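Local coordinates for complement factor MASP-3 (Homo sapiens, PDB 3DEM), which binds mannan-binding lectin and ficolins through its calcium-binding CUB and EGF-like domains and belongs to the serine proteases of the complement system, at residues N159-V164 against Y187-E192; I178-F183 against R269-S274; C223-I228 against H261-G266. All coordinates share one frame; numbering follows the deposited sequence.

Contact 1: residues N159-V164 against Y187-E192; sequences NRTCRV and YPKSSE. With NAG (2-acetamido-2-deoxy-beta-D-glucopyranose), chain C.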
loop_
_atom_site.group_PDB
_atom_site.type_symbol
_atom_site.label_atom_id
_atom_site.label_comp_id
_atom_site.label_asym_id
_atom_site.label_seq_id
_atom_site.Cartn_x
_atom_site.Cartn_y
_atom_site.Cartn_z
ATOM N N ASN A 159 -8.920 18.689 14.662
ATOM C CA ASN A 159 -8.716 17.988 13.396
ATOM C C ASN A 159 -9.418 16.642 13.355
ATOM O O ASN A 159 -9.074 15.778 12.561
ATOM C CB ASN A 159 -7.223 17.799 13.114
ATOM C CG ASN A 159 -6.515 19.107 12.831
ATOM O OD1 ASN A 159 -7.069 20.000 12.191
ATOM N ND2 ASN A 159 -5.286 19.225 13.311
ATOM N N ARG A 160 -10.423 16.474 14.201
ATOM C CA ARG A 160 -10.972 15.152 14.434
ATOM C C ARG A 160 -12.495 15.151 14.545
ATOM O O ARG A 160 -13.170 14.384 13.862
ATOM C CB ARG A 160 -10.340 14.574 15.699
ATOM C CG ARG A 160 -10.670 13.137 15.967
ATOM C CD ARG A 160 -9.819 12.601 17.107
ATOM N NE ARG A 160 -9.935 13.403 18.320
ATOM C CZ ARG A 160 -10.918 13.274 19.207
ATOM N NH1 ARG A 160 -11.872 12.375 19.005
ATOM N NH2 ARG A 160 -10.951 14.043 20.296
ATOM N N THR A 161 -13.036 16.005 15.409
ATOM C CA THR A 161 -14.480 16.050 15.599
ATOM C C THR A 161 -15.173 17.038 14.663
ATOM O O THR A 161 -14.545 17.947 14.116
ATOM C CB THR A 161 -14.866 16.315 17.073
ATOM O OG1 THR A 161 -14.318 17.563 17.503
ATOM C CG2 THR A 161 -14.342 15.206 17.961
ATOM N N CYS A 162 -16.475 16.839 14.485
ATOM C CA CYS A 162 -17.239 17.580 13.497
ATOM C C CYS A 162 -18.352 18.410 14.140
ATOM O O CYS A 162 -19.360 17.864 14.594
ATOM C CB CYS A 162 -17.822 16.600 12.482
ATOM S SG CYS A 162 -16.569 15.656 11.571
ATOM N N ARG A 163 -18.162 19.726 14.172
ATOM C CA ARG A 163 -19.127 20.641 14.778
ATOM C C ARG A 163 -20.042 21.241 13.717
ATOM O O ARG A 163 -19.878 20.971 12.534
ATOM C CB ARG A 163 -18.404 21.758 15.542
ATOM C CG ARG A 163 -17.624 22.730 14.665
ATOM C CD ARG A 163 -17.193 23.962 15.457
ATOM N NE ARG A 163 -16.645 25.006 14.592
ATOM C CZ ARG A 163 -17.379 25.917 13.959
ATOM N NH1 ARG A 163 -18.702 25.917 14.093
ATOM N NH2 ARG A 163 -16.792 26.832 13.192
ATOM N N VAL A 164 -21.003 22.051 14.151
ATOM C CA VAL A 164 -21.896 22.745 13.229
ATOM C C VAL A 164 -22.025 24.201 13.624
ATOM O O VAL A 164 -21.705 24.581 14.750
ATOM C CB VAL A 164 -23.325 22.139 13.224
ATOM C CG1 VAL A 164 -23.310 20.714 12.703
ATOM C CG2 VAL A 164 -23.953 22.216 14.618
ATOM N N TYR A 187 -26.668 14.844 18.764
ATOM C CA TYR A 187 -26.235 16.215 18.488
ATOM C C TYR A 187 -24.736 16.300 18.191
ATOM O O TYR A 187 -23.949 15.504 18.713
ATOM C CB TYR A 187 -26.627 17.171 19.618
ATOM C CG TYR A 187 -26.196 16.768 21.010
ATOM C CD1 TYR A 187 -24.893 16.986 21.457
ATOM C CD2 TYR A 187 -27.104 16.217 21.899
ATOM C CE1 TYR A 187 -24.505 16.636 22.745
ATOM C CE2 TYR A 187 -26.730 15.868 23.190
ATOM C CZ TYR A 187 -25.430 16.074 23.607
ATOM O OH TYR A 187 -25.069 15.717 24.891
ATOM N N PRO A 188 -24.344 17.251 17.323
ATOM C CA PRO A 188 -22.947 17.440 16.934
ATOM C C PRO A 188 -22.035 17.730 18.126
ATOM O O PRO A 188 -22.397 18.485 19.022
ATOM C CB PRO A 188 -23.006 18.661 16.011
ATOM C CG PRO A 188 -24.396 18.679 15.498
ATOM C CD PRO A 188 -25.237 18.197 16.633
ATOM N N LYS A 189 -20.860 17.118 18.123
ATOM C CA LYS A 189 -19.853 17.357 19.135
ATOM C C LYS A 189 -19.226 18.731 18.943
ATOM O O LYS A 189 -19.378 19.350 17.887
ATOM C CB LYS A 189 -18.762 16.286 19.047
ATOM C CG LYS A 189 -19.259 14.866 19.273
ATOM C CD LYS A 189 -18.140 13.849 19.073
ATOM C CE LYS A 189 -18.659 12.427 19.205
ATOM N NZ LYS A 189 -19.653 12.067 18.138
ATOM N N SER A 190 -18.541 19.205 19.981
ATOM C CA SER A 190 -17.690 20.391 19.898
ATOM C C SER A 190 -18.395 21.628 19.362
ATOM O O SER A 190 -17.790 22.427 18.655
ATOM C CB SER A 190 -16.458 20.090 19.044
ATOM O OG SER A 190 -15.742 19.004 19.586
ATOM N N SER A 191 -19.660 21.794 19.719
ATOM C CA SER A 191 -20.461 22.878 19.181
ATOM C C SER A 191 -20.924 23.823 20.269
ATOM O O SER A 191 -20.913 23.483 21.455
ATOM C CB SER A 191 -21.667 22.328 18.413
ATOM O OG SER A 191 -21.245 21.590 17.282
ATOM N N GLU A 192 -21.350 25.007 19.842
ATOM C CA GLU A 192 -21.726 26.085 20.735
ATOM C C GLU A 192 -22.909 26.810 20.104
ATOM O O GLU A 192 -22.727 27.696 19.271
ATOM C CB GLU A 192 -20.540 27.029 20.874
ATOM C CG GLU A 192 -20.695 28.144 21.889
ATOM C CD GLU A 192 -19.375 28.859 22.111
ATOM O OE1 GLU A 192 -18.792 28.682 23.201
ATOM O OE2 GLU A 192 -18.892 29.551 21.187
HETATM C C1 NAG C . -4.669 20.428 12.802
HETATM C C2 NAG C . -3.596 20.064 13.834
HETATM C C3 NAG C . -2.340 20.887 13.576
HETATM C C4 NAG C . -1.874 20.480 12.184
HETATM C C5 NAG C . -2.960 20.967 11.221
HETATM C C6 NAG C . -2.575 20.817 9.750
HETATM C C7 NAG C . -3.771 19.398 16.163
HETATM C C8 NAG C . -4.311 19.734 17.525
HETATM N N2 NAG C . -4.089 20.247 15.186
HETATM O O3 NAG C . -1.338 20.664 14.549
HETATM O O4 NAG C . -0.592 21.009 11.898
HETATM O O5 NAG C . -4.176 20.267 11.475
HETATM O O6 NAG C . -3.711 21.156 8.971
HETATM O O7 NAG C . -3.075 18.395 15.984
HETATM O O HOH W 1 -20.006 15.422 15.953
HETATM O O HOH W 2 -20.744 25.754 17.019
#

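Contact 2: residues I178-F183 against R269-S274; sequences ITSPDF and RGWRLS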
loop_
_atom_site.group_PDB
_atom_site.type_symbol
_atom_site.label_atom_id
_atom_site.label_comp_id
_atom_site.label_asym_id
_atom_site.label_seq_id
_atom_site.Cartn_x
_atom_site.Cartn_y
_atom_site.Cartn_z
ATOM N N ILE A 178 -37.766 24.871 19.530
ATOM C CA ILE A 178 -36.322 24.967 19.452
ATOM C C ILE A 178 -35.756 23.613 19.858
ATOM O O ILE A 178 -36.256 22.988 20.796
ATOM C CB ILE A 178 -35.798 26.074 20.391
ATOM C CG1 ILE A 178 -36.559 27.383 20.147
ATOM C CG2 ILE A 178 -34.287 26.272 20.227
ATOM C CD1 ILE A 178 -36.010 28.588 20.917
ATOM N N THR A 179 -34.743 23.142 19.136
ATOM C CA THR A 179 -34.143 21.844 19.438
ATOM C C THR A 179 -32.626 21.896 19.292
ATOM O O THR A 179 -32.079 22.812 18.671
ATOM C CB THR A 179 -34.664 20.709 18.507
ATOM O OG1 THR A 179 -34.033 20.804 17.220
ATOM C CG2 THR A 179 -36.199 20.735 18.347
ATOM N N SER A 180 -31.951 20.907 19.874
ATOM C CA SER A 180 -30.555 20.658 19.570
ATOM C C SER A 180 -30.434 20.286 18.089
ATOM O O SER A 180 -31.387 19.799 17.488
ATOM C CB SER A 180 -30.023 19.531 20.455
ATOM O OG SER A 180 -30.836 18.373 20.345
ATOM N N PRO A 181 -29.263 20.534 17.482
ATOM C CA PRO A 181 -29.129 20.256 16.048
ATOM C C PRO A 181 -29.368 18.785 15.709
ATOM O O PRO A 181 -28.839 17.899 16.383
ATOM C CB PRO A 181 -27.677 20.654 15.746
ATOM C CG PRO A 181 -27.295 21.581 16.856
ATOM C CD PRO A 181 -28.026 21.092 18.057
ATOM N N ASP A 182 -30.176 18.542 14.681
ATOM C CA ASP A 182 -30.481 17.186 14.204
ATOM C C ASP A 182 -31.333 16.347 15.182
ATOM O O ASP A 182 -31.501 15.145 14.984
ATOM C CB ASP A 182 -29.190 16.439 13.823
ATOM C CG ASP A 182 -29.395 15.469 12.666
ATOM O OD1 ASP A 182 -30.467 15.516 12.018
ATOM O OD2 ASP A 182 -28.482 14.654 12.397
ATOM N N PHE A 183 -31.874 16.983 16.222
ATOM C CA PHE A 183 -32.765 16.300 17.167
ATOM C C PHE A 183 -33.825 15.485 16.432
ATOM O O PHE A 183 -34.407 15.969 15.461
ATOM C CB PHE A 183 -33.455 17.318 18.091
ATOM C CG PHE A 183 -34.437 16.699 19.059
ATOM C CD1 PHE A 183 -34.009 16.228 20.294
ATOM C CD2 PHE A 183 -35.784 16.587 18.733
ATOM C CE1 PHE A 183 -34.896 15.653 21.191
ATOM C CE2 PHE A 183 -36.688 16.009 19.626
ATOM C CZ PHE A 183 -36.236 15.548 20.867
ATOM N N ARG A 269 -28.785 12.163 22.391
ATOM C CA ARG A 269 -29.806 12.564 21.415
ATOM C C ARG A 269 -30.276 14.027 21.501
ATOM O O ARG A 269 -30.860 14.559 20.553
ATOM C CB ARG A 269 -30.996 11.601 21.471
ATOM C CG ARG A 269 -30.590 10.149 21.217
ATOM C CD ARG A 269 -31.777 9.216 21.233
ATOM N NE ARG A 269 -32.554 9.312 19.997
ATOM C CZ ARG A 269 -33.535 8.477 19.660
ATOM N NH1 ARG A 269 -33.874 7.477 20.469
ATOM N NH2 ARG A 269 -34.180 8.642 18.509
ATOM N N GLY A 270 -30.020 14.676 22.631
ATOM C CA GLY A 270 -30.315 16.093 22.763
ATOM C C GLY A 270 -31.644 16.423 23.419
ATOM O O GLY A 270 -32.071 15.763 24.372
ATOM N N TRP A 271 -32.309 17.448 22.891
ATOM C CA TRP A 271 -33.436 18.061 23.582
ATOM C C TRP A 271 -34.318 18.864 22.639
ATOM O O TRP A 271 -33.904 19.261 21.548
ATOM C CB TRP A 271 -32.929 18.986 24.697
ATOM C CG TRP A 271 -31.943 20.020 24.207
ATOM C CD1 TRP A 271 -30.581 19.898 24.164
ATOM C CD2 TRP A 271 -32.245 21.326 23.691
ATOM N NE1 TRP A 271 -30.016 21.051 23.652
ATOM C CE2 TRP A 271 -31.015 21.940 23.353
ATOM C CE3 TRP A 271 -33.433 22.031 23.471
ATOM C CZ2 TRP A 271 -30.943 23.225 22.810
ATOM C CZ3 TRP A 271 -33.361 23.313 22.938
ATOM C CH2 TRP A 271 -32.123 23.895 22.612
ATOM N N ARG A 272 -35.539 19.105 23.087
ATOM C CA ARG A 272 -36.507 19.896 22.351
ATOM C C ARG A 272 -37.320 20.710 23.347
ATOM O O ARG A 272 -37.681 20.224 24.415
ATOM C CB ARG A 272 -37.439 18.986 21.545
ATOM C CG ARG A 272 -38.713 19.666 21.070
ATOM C CD ARG A 272 -39.650 18.697 20.374
ATOM N NE ARG A 272 -40.968 19.295 20.170
ATOM C CZ ARG A 272 -41.577 19.414 18.990
ATOM N NH1 ARG A 272 -41.004 18.957 17.879
ATOM N NH2 ARG A 272 -42.777 19.974 18.921
ATOM N N LEU A 273 -37.605 21.956 23.003
ATOM C CA LEU A 273 -38.496 22.742 23.829
ATOM C C LEU A 273 -39.466 23.512 22.957
ATOM O O LEU A 273 -39.211 23.755 21.769
ATOM C CB LEU A 273 -37.714 23.682 24.761
ATOM C CG LEU A 273 -36.915 24.856 24.194
ATOM C CD1 LEU A 273 -37.836 26.045 23.876
ATOM C CD2 LEU A 273 -35.832 25.264 25.177
ATOM N N SER A 274 -40.597 23.873 23.544
ATOM C CA SER A 274 -41.494 24.809 22.911
ATOM C C SER A 274 -41.596 26.024 23.817
ATOM O O SER A 274 -41.497 25.907 25.038
ATOM C CB SER A 274 -42.874 24.186 22.688
ATOM O OG SER A 274 -43.482 23.851 23.922
HETATM O O HOH W 3 -29.727 16.582 18.830
#

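Contact 3: residues C223-I228 against H261-G266; sequences CPYDYI and HSDNSG. With CA (calcium ion), chain F.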
loop_
_atom_site.group_PDB
_atom_site.type_symbol
_atom_site.label_atom_id
_atom_site.label_comp_id
_atom_site.label_asym_id
_atom_site.label_seq_id
_atom_site.Cartn_x
_atom_site.Cartn_y
_atom_site.Cartn_z
ATOM N N CYS A 223 -22.874 18.643 35.377
ATOM C CA CYS A 223 -22.693 18.969 33.961
ATOM C C CYS A 223 -21.273 19.387 33.549
ATOM O O CYS A 223 -21.061 20.531 33.141
ATOM C CB CYS A 223 -23.700 20.053 33.547
ATOM S SG CYS A 223 -25.445 19.713 34.002
ATOM N N PRO A 224 -20.301 18.460 33.642
ATOM C CA PRO A 224 -18.924 18.786 33.278
ATOM C C PRO A 224 -18.636 18.685 31.781
ATOM O O PRO A 224 -17.579 19.129 31.334
ATOM C CB PRO A 224 -18.111 17.735 34.037
ATOM C CG PRO A 224 -19.005 16.563 34.119
ATOM C CD PRO A 224 -20.430 17.072 34.119
ATOM N N TYR A 225 -19.571 18.120 31.019
ATOM C CA TYR A 225 -19.344 17.828 29.607
ATOM C C TYR A 225 -20.183 18.699 28.673
ATOM O O TYR A 225 -19.656 19.577 27.984
ATOM C CB TYR A 225 -19.629 16.348 29.320
ATOM C CG TYR A 225 -18.888 15.381 30.228
ATOM C CD1 TYR A 225 -17.506 15.450 30.376
ATOM C CD2 TYR A 225 -19.571 14.396 30.925
ATOM C CE1 TYR A 225 -16.825 14.562 31.201
ATOM C CE2 TYR A 225 -18.901 13.503 31.750
ATOM C CZ TYR A 225 -17.530 13.590 31.884
ATOM O OH TYR A 225 -16.873 12.708 32.710
ATOM N N ASP A 226 -21.485 18.421 28.634
ATOM C CA ASP A 226 -22.431 19.164 27.811
ATOM C C ASP A 226 -23.465 19.829 28.719
ATOM O O ASP A 226 -23.667 19.399 29.852
ATOM C CB ASP A 226 -23.150 18.228 26.839
ATOM C CG ASP A 226 -22.193 17.325 26.068
ATOM O OD1 ASP A 226 -21.009 17.693 25.872
ATOM O OD2 ASP A 226 -22.638 16.239 25.645
ATOM N N TYR A 227 -24.130 20.868 28.220
ATOM C CA TYR A 227 -25.111 21.562 29.039
ATOM C C TYR A 227 -25.906 22.624 28.298
ATOM O O TYR A 227 -25.494 23.127 27.248
ATOM C CB TYR A 227 -24.434 22.202 30.252
ATOM C CG TYR A 227 -23.298 23.139 29.888
ATOM C CD1 TYR A 227 -23.548 24.458 29.543
ATOM C CD2 TYR A 227 -21.975 22.699 29.884
ATOM C CE1 TYR A 227 -22.519 25.316 29.210
ATOM C CE2 TYR A 227 -20.935 23.557 29.551
ATOM C CZ TYR A 227 -21.219 24.867 29.212
ATOM O OH TYR A 227 -20.199 25.734 28.876
ATOM N N ILE A 228 -27.062 22.947 28.871
ATOM C CA ILE A 228 -27.844 24.097 28.480
ATOM C C ILE A 228 -27.742 25.135 29.590
ATOM O O ILE A 228 -27.848 24.801 30.775
ATOM C CB ILE A 228 -29.338 23.728 28.324
ATOM C CG1 ILE A 228 -29.546 22.766 27.158
ATOM C CG2 ILE A 228 -30.188 24.983 28.128
ATOM C CD1 ILE A 228 -30.987 22.328 26.991
ATOM N N HIS A 261 -23.993 23.836 24.908
ATOM C CA HIS A 261 -22.585 23.501 24.725
ATOM C C HIS A 261 -22.423 21.991 24.634
ATOM O O HIS A 261 -22.985 21.260 25.443
ATOM C CB HIS A 261 -21.753 24.042 25.896
ATOM C CG HIS A 261 -20.284 23.743 25.797
ATOM N ND1 HIS A 261 -19.714 22.612 26.343
ATOM C CD2 HIS A 261 -19.269 24.440 25.235
ATOM C CE1 HIS A 261 -18.414 22.617 26.105
ATOM N NE2 HIS A 261 -18.117 23.716 25.436
ATOM N N SER A 262 -21.666 21.528 23.643
ATOM C CA SER A 262 -21.335 20.108 23.547
ATOM C C SER A 262 -19.827 19.900 23.425
ATOM O O SER A 262 -19.150 20.634 22.705
ATOM C CB SER A 262 -22.082 19.433 22.386
ATOM O OG SER A 262 -21.612 19.871 21.123
ATOM N N ASP A 263 -19.304 18.901 24.133
ATOM C CA ASP A 263 -17.872 18.622 24.101
ATOM C C ASP A 263 -17.482 17.656 22.977
ATOM O O ASP A 263 -18.288 17.364 22.097
ATOM C CB ASP A 263 -17.363 18.133 25.463
ATOM C CG ASP A 263 -17.815 16.716 25.794
ATOM O OD1 ASP A 263 -18.526 16.095 24.980
ATOM O OD2 ASP A 263 -17.452 16.220 26.878
ATOM N N ASN A 264 -16.247 17.163 23.024
ATOM C CA ASN A 264 -15.679 16.389 21.927
ATOM C C ASN A 264 -16.004 14.889 21.939
ATOM O O ASN A 264 -15.367 14.105 21.232
ATOM C CB ASN A 264 -14.163 16.603 21.858
ATOM C CG ASN A 264 -13.419 15.954 23.018
ATOM O OD1 ASN A 264 -14.019 15.305 23.878
ATOM N ND2 ASN A 264 -12.101 16.121 23.041
ATOM N N SER A 265 -17.010 14.495 22.717
ATOM C CA SER A 265 -17.274 13.075 22.938
ATOM C C SER A 265 -18.750 12.766 23.212
ATOM O O SER A 265 -19.462 13.584 23.785
ATOM C CB SER A 265 -16.391 12.563 24.084
ATOM O OG SER A 265 -16.659 11.206 24.364
ATOM N N GLY A 266 -19.211 11.592 22.778
ATOM C CA GLY A 266 -20.569 11.131 23.086
ATOM C C GLY A 266 -21.548 11.116 21.921
ATOM O O GLY A 266 -21.301 11.729 20.879
HETATM CA CA CA F . -20.732 15.104 24.917
HETATM O O HOH W 4 -20.825 16.156 22.768
HETATM O O HOH W 5 -22.522 13.749 24.074
#

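Contact 1: residues N159-V164 against Y187-E192
Val164 sets both methyls against the pyrrolidine ring of Pro188, the two side chains crossing at about a right angle, with Val164 CG1 3.6 Å from Pro188 CG. With chi1 at -64°, CG1 stands anti to the carbonyl carbon, and the fork of CG1 and CG2 straddles the CB-CG side of the proline. CG2 also passes close to the hydroxyl of Ser191, which does double duty. Ser191 OG accepts from Val164 N at 3.2 Å, with 156° at the hydrogen, and gives its own proton to Lys189 O at 3.0 Å, from above that carbonyl plane rather than on a lone pair. Arg163 CA adds a CA-H...O contact to the same Lys189 O, while Arg163 CB presses on Ser190 O at 3.2 Å; the extended chain then leads its guanidinium away to Glu165.

This is the junction between the EGF-like domain and the second CUB domain. Cys162, in the short strand that pairs with 154-155, is anchored by its disulfide to Cys149, whereas 187-192 is the CUB loop running into strand 192-198. Across the junction, one water donates to Cys162 O and accepts from Lys189 N, and a second joins Val164 O to Glu192 N in the same way.

Nearer the sugar, Thr161 OG1 and Ser190 OG lie 2.9 Å apart, and Thr161 OG1 is also held by Asp158. The Thr161 and Lys189 side chains cross squarely but touch only loosely, with Thr161 CG2 4.2 Å from Lys189 CD, while the lysine amine makes salt bridges to both Asp135 and Glu267. Asn159 begins an Asn-Arg-Thr glycosylation sequon, and its ND2 is bonded to C1 of the N-acetylglucosamine, well clear of the CUB loop.

Contact 2: residues I178-F183 against R269-S274
Trp271 lays one face of its indole along the backbone from Thr179 to Ser180, with Ser180 N over the ring system and Ser180 CB 3.8 Å from the centroid of the five-membered ring. Ile178 CG2 lies 4.0 Å from Trp271 CH2 at the far end, and Leu273 CD1 packs on Ile178 CB. This is the tight side, turned into the sandwich of the CUB domain, where Phe260 and Tyr195 meet the indole. Strand 175-179, an outermost strand, pairs antiparallel with 272-277: Ile178 N to Leu273 O (2.9 Å) and Leu273 N to Ile178 O (2.8 Å) are nearly straight. Next, Ser180 N donates to Trp271 O (3.1 Å) and Ser180 OG accepts from Trp271 N (3.1 Å). Ser180 OG also lies against Gly270 CA, whose backbone angles (phi 96°, psi -141°) suit a residue without CB.

The opposite face is more open. There the Phe183 ring, after a type II turn from Ser180 and with CG anti to the backbone N (chi1 178°), takes Arg272 CB over one face, 3.9 Å from its centroid; the arginine runs out to Glu210. Near exposed Arg269, a water lies within hydrogen-bonding distance of Ser180 OG, Pro181 O and Arg269 O.

Contact 3: residues C223-I228 against H261-G266
Tyr227 and His261 form an antiparallel hydrogen-bonded pair (Tyr227 N to His261 O 3.0 Å), where loop 223-226 enters its strand and the chain at His261 leaves its own. His261 CB sits over one face of the Tyr227 ring, 3.7 Å from its centroid; the ring planes are 14° apart but barely overlap. ND1, at the imidazole edge, makes a weak hydrogen bond to Tyr225 O.

Beyond the sheet the loops close on calcium, which Asp226 binds with both oxygens, OD2 at 2.3 Å and OD1 at 2.8 Å. Asp226 OD1 accepts from Asp263 N at 2.7 Å, on the syn side but tilted 35° out of the carboxylate plane, and Tyr187 holds OD2. Asp263 CG lies between its backbone N and carbonyl carbon (chi1 72°), which turns OD1 alone to the metal, the carboxylate nearly perpendicular to that of Asp226. Asp263 OD1 takes Ser265 N in an Asx turn, which probably helps set Ser265 O on the ion. Glu216 and two waters complete the shell. Calcium probably offsets the repulsion of three carboxylates and fixes both loops, consistent with a site that may present carboxylate oxygens to a lysine of lectin or ficolin, as in related CUB domains.

Overall arrangement
From the N terminus, the chain leaves the EGF-like domain at 159-164 and enters the second CUB domain at strand 175-179. Contact 1 closes the first loop, of 22 residues, when 187-192 returns to 159-164. Segment 178-183 lies inside that loop but waits for 269-274, so contacts 1 and 2 cross. Contact 3 opens only after contact 1 has closed and is nested within the 85-residue loop of contact 2. Contact 2 joins two strands of one CUB sheet, contact 3 ends the pairing in the other at the calcium site, and contact 1 ties the domains. Tyr187, of contact 1, touches both other contacts.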